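Local coordinates for uncharacterized protein (Xanthomonas axonopodis pv. citri, PDB 3OV5) that probably serves as the VirB7 component of a bacterial type IV secretion system at the outer membrane, through a globular domain related to N0 domains, at residues S36-S48 and A56-V68. Sequence-based numbering, arbitrary orientation.
Sequences SDYTLIGPVSAIS and ATELSAVYAAQGV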
# COMPACT_ATOMS: atom_id res chain seq x y z
N SER A 36 10.84 -8.78 -2.96
CA SER A 36 11.55 -7.51 -3.13
C SER A 36 10.63 -6.37 -2.82
O SER A 36 9.42 -6.46 -3.08
CB SER A 36 12.03 -7.38 -4.57
OG SER A 36 12.84 -6.25 -4.78
N ASP A 37 11.21 -5.27 -2.38
CA ASP A 37 10.53 -3.98 -2.39
C ASP A 37 10.55 -3.46 -3.84
O ASP A 37 11.25 -3.99 -4.71
CB ASP A 37 11.26 -3.06 -1.40
CG ASP A 37 10.46 -1.86 -0.96
OD1 ASP A 37 11.03 -1.11 -0.11
OD2 ASP A 37 9.31 -1.65 -1.41
N TYR A 38 9.76 -2.42 -4.06
CA TYR A 38 9.63 -1.77 -5.37
C TYR A 38 9.60 -0.29 -5.16
O TYR A 38 9.02 0.22 -4.18
CB TYR A 38 8.32 -2.16 -6.08
CG TYR A 38 8.36 -3.58 -6.50
CD1 TYR A 38 9.18 -3.97 -7.59
CD2 TYR A 38 7.66 -4.56 -5.83
CE1 TYR A 38 9.30 -5.27 -7.96
CE2 TYR A 38 7.77 -5.88 -6.24
CZ TYR A 38 8.60 -6.21 -7.29
OH TYR A 38 8.71 -7.50 -7.70
N THR A 39 10.17 0.46 -6.10
CA THR A 39 10.02 1.89 -6.05
C THR A 39 8.54 2.25 -6.23
O THR A 39 7.76 1.50 -6.81
CB THR A 39 10.90 2.58 -7.07
OG1 THR A 39 11.08 3.93 -6.64
CG2 THR A 39 10.30 2.58 -8.39
N LEU A 40 8.17 3.43 -5.74
CA LEU A 40 6.87 3.99 -6.05
C LEU A 40 6.86 4.44 -7.50
O LEU A 40 7.76 5.19 -7.93
CB LEU A 40 6.58 5.19 -5.13
CG LEU A 40 6.51 4.83 -3.64
CD1 LEU A 40 6.34 6.07 -2.77
CD2 LEU A 40 5.38 3.86 -3.36
N ILE A 41 5.84 4.04 -8.24
CA ILE A 41 5.68 4.51 -9.62
C ILE A 41 4.73 5.69 -9.67
O ILE A 41 3.93 5.90 -8.77
CB ILE A 41 5.26 3.35 -10.57
CG1 ILE A 41 3.95 2.69 -10.12
CG2 ILE A 41 6.37 2.34 -10.61
CD1 ILE A 41 3.39 1.78 -11.23
N GLY A 42 4.85 6.47 -10.74
CA GLY A 42 4.07 7.68 -10.89
C GLY A 42 2.61 7.62 -10.48
O GLY A 42 2.16 8.53 -9.81
N PRO A 43 1.85 6.58 -10.88
CA PRO A 43 0.43 6.50 -10.53
C PRO A 43 0.14 6.55 -9.03
O PRO A 43 -0.98 6.87 -8.64
CB PRO A 43 -0.03 5.17 -11.17
CG PRO A 43 0.93 4.87 -12.19
CD PRO A 43 2.22 5.57 -11.88
N VAL A 44 1.11 6.20 -8.19
CA VAL A 44 0.89 6.31 -6.75
C VAL A 44 0.62 7.77 -6.34
O VAL A 44 -0.06 8.01 -5.34
CB VAL A 44 2.09 5.73 -5.95
CG1 VAL A 44 1.92 5.86 -4.48
CG2 VAL A 44 2.34 4.29 -6.29
N SER A 45 1.12 8.72 -7.14
CA SER A 45 0.92 10.15 -6.84
C SER A 45 -0.55 10.56 -6.93
O SER A 45 -0.91 11.63 -6.43
CB SER A 45 1.84 10.97 -7.73
OG SER A 45 3.19 10.73 -7.31
N ALA A 46 -1.42 9.75 -7.51
CA ALA A 46 -2.84 10.05 -7.57
C ALA A 46 -3.55 9.81 -6.24
O ALA A 46 -4.68 10.27 -6.06
CB ALA A 46 -3.50 9.23 -8.68
N ILE A 47 -2.95 9.04 -5.33
CA ILE A 47 -3.68 8.61 -4.14
C ILE A 47 -3.68 9.71 -3.10
O ILE A 47 -2.62 10.20 -2.69
CB ILE A 47 -3.05 7.34 -3.56
CG1 ILE A 47 -3.03 6.23 -4.63
CG2 ILE A 47 -3.79 6.93 -2.30
CD1 ILE A 47 -2.31 4.96 -4.17
N SER A 48 -4.86 10.08 -2.65
CA SER A 48 -4.99 11.04 -1.56
C SER A 48 -6.38 10.90 -1.00
O SER A 48 -7.33 11.46 -1.55
CB SER A 48 -4.78 12.47 -2.08
OG SER A 48 -5.05 13.41 -1.05
N ALA A 56 -5.61 1.62 0.04
CA ALA A 56 -5.02 0.31 -0.17
C ALA A 56 -5.45 -0.26 -1.52
O ALA A 56 -4.66 -0.88 -2.23
CB ALA A 56 -5.43 -0.63 0.95
N THR A 57 -6.72 -0.06 -1.86
CA THR A 57 -7.30 -0.59 -3.11
C THR A 57 -6.72 0.13 -4.34
O THR A 57 -6.37 -0.51 -5.34
CB THR A 57 -8.82 -0.51 -3.02
OG1 THR A 57 -9.22 -1.31 -1.88
CG2 THR A 57 -9.51 -1.04 -4.25
N GLU A 58 -6.59 1.46 -4.26
CA GLU A 58 -5.92 2.19 -5.34
C GLU A 58 -4.50 1.67 -5.52
O GLU A 58 -4.03 1.47 -6.65
CB GLU A 58 -5.89 3.68 -5.07
CG GLU A 58 -7.23 4.38 -5.14
CD GLU A 58 -7.08 5.89 -5.05
OE1 GLU A 58 -6.40 6.44 -5.94
OE2 GLU A 58 -7.65 6.51 -4.13
N LEU A 59 -3.80 1.51 -4.41
CA LEU A 59 -2.42 1.04 -4.47
C LEU A 59 -2.34 -0.36 -5.06
O LEU A 59 -1.44 -0.68 -5.86
CB LEU A 59 -1.81 1.11 -3.09
CG LEU A 59 -0.30 0.89 -3.01
CD1 LEU A 59 0.46 1.93 -3.82
CD2 LEU A 59 0.13 0.90 -1.55
N SER A 60 -3.27 -1.22 -4.64
CA SER A 60 -3.38 -2.55 -5.21
C SER A 60 -3.49 -2.50 -6.73
O SER A 60 -2.80 -3.23 -7.44
CB SER A 60 -4.60 -3.23 -4.60
OG SER A 60 -4.58 -4.61 -4.91
N ALA A 61 -4.36 -1.63 -7.25
CA ALA A 61 -4.54 -1.53 -8.68
C ALA A 61 -3.25 -1.09 -9.38
O ALA A 61 -2.95 -1.54 -10.49
CB ALA A 61 -5.67 -0.60 -9.01
N VAL A 62 -2.49 -0.19 -8.72
CA VAL A 62 -1.25 0.29 -9.32
C VAL A 62 -0.25 -0.84 -9.52
O VAL A 62 0.49 -0.85 -10.51
CB VAL A 62 -0.66 1.42 -8.46
CG1 VAL A 62 0.73 1.78 -8.91
CG2 VAL A 62 -1.57 2.66 -8.48
N TYR A 63 -0.20 -1.79 -8.55
CA TYR A 63 0.76 -2.88 -8.59
C TYR A 63 0.16 -4.20 -9.10
O TYR A 63 0.85 -5.22 -9.14
CB TYR A 63 1.47 -3.04 -7.21
CG TYR A 63 2.44 -1.91 -6.97
CD1 TYR A 63 2.01 -0.70 -6.42
CD2 TYR A 63 3.78 -2.03 -7.35
CE1 TYR A 63 2.90 0.37 -6.28
CE2 TYR A 63 4.69 -0.96 -7.20
CZ TYR A 63 4.22 0.23 -6.66
OH TYR A 63 5.05 1.34 -6.52
N ALA A 64 -1.09 -4.18 -9.55
CA ALA A 64 -1.76 -5.41 -10.01
C ALA A 64 -1.04 -6.04 -11.19
O ALA A 64 -0.99 -7.27 -11.28
CB ALA A 64 -3.20 -5.13 -10.38
N ALA A 65 -0.55 -5.22 -12.13
CA ALA A 65 0.08 -5.79 -13.33
C ALA A 65 1.41 -6.44 -13.02
O ALA A 65 1.90 -7.24 -13.83
CB ALA A 65 0.25 -4.72 -14.41
N GLN A 66 2.00 -6.12 -11.87
CA GLN A 66 3.17 -6.82 -11.33
C GLN A 66 2.80 -8.11 -10.58
O GLN A 66 3.68 -8.83 -10.13
CB GLN A 66 3.93 -5.82 -10.45
CG GLN A 66 5.25 -6.25 -9.87
CD GLN A 66 6.35 -6.46 -10.88
OE1 GLN A 66 6.13 -6.64 -12.07
NE2 GLN A 66 7.58 -6.39 -10.43
N GLY A 67 1.51 -8.35 -10.45
CA GLY A 67 0.98 -9.54 -9.79
C GLY A 67 0.68 -9.35 -8.32
O GLY A 67 0.51 -10.34 -7.60
N VAL A 68 0.57 -8.10 -7.86
CA VAL A 68 0.49 -7.79 -6.44
C VAL A 68 -0.91 -7.37 -6.04
O VAL A 68 -1.57 -6.62 -6.78
CB VAL A 68 1.48 -6.64 -6.13
CG1 VAL A 68 1.35 -6.18 -4.67
CG2 VAL A 68 2.89 -7.03 -6.49
O HOH W 1 -7.00 8.87 -7.13
O HOH W 2 -7.24 8.86 -3.48
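Tyr63, on helix 52-63, reaches the extended residues 38-41 that precede the 3-10 turn. Its OH donates to Thr39 O at 2.7 Å, with the acceptor near the ring plane. The donor is tilted 19° from the carbonyl plane. Chi1 of -72° sets CG anti to the carbonyl carbon and sends the ring across to the loop. Around the ring, Tyr38 CB, Ile41 CG1 and Val44 CG2 approach obliquely. Val44 lies at about a right angle to Tyr63, and the same CG2 reaches Leu59 CD1 at 3.9 Å.

Ile41 and Val62 run past each other in opposite directions. Ile41 CD1 sits 3.5 Å from Val62 CG1, while Pro43 CB touches both Val62 branches almost equally. Ile47 likewise passes antiparallel to Glu58. Its CG1 lies alongside the carboxylate, and its CD1 touches Leu59 CB at 4.0 Å. In one Glu58 conformer, water 1 links OE1 to Ala46 O. OE2 bonds Gln54 NE2; its link through water 2 to Ser48 N is doubtful.

At the other end, Gln66 CG lies over one face of the Tyr38 ring. The chain bends at chi2, which brings NE2 to 3.2 Å from Tyr38 CE1; the amide and ring planes are 78° apart. Beyond Tyr63 the helical run is closed by a Schellman motif, with Gly67 at C-prime and Val68 N bonded to Tyr63 O. Leu59 also meets helix 15-24. The arrangement joins the 3-10 turn 42-46 and its flanking loop to the second helix of an alpha/beta domain consistent with the secretin N0 fold.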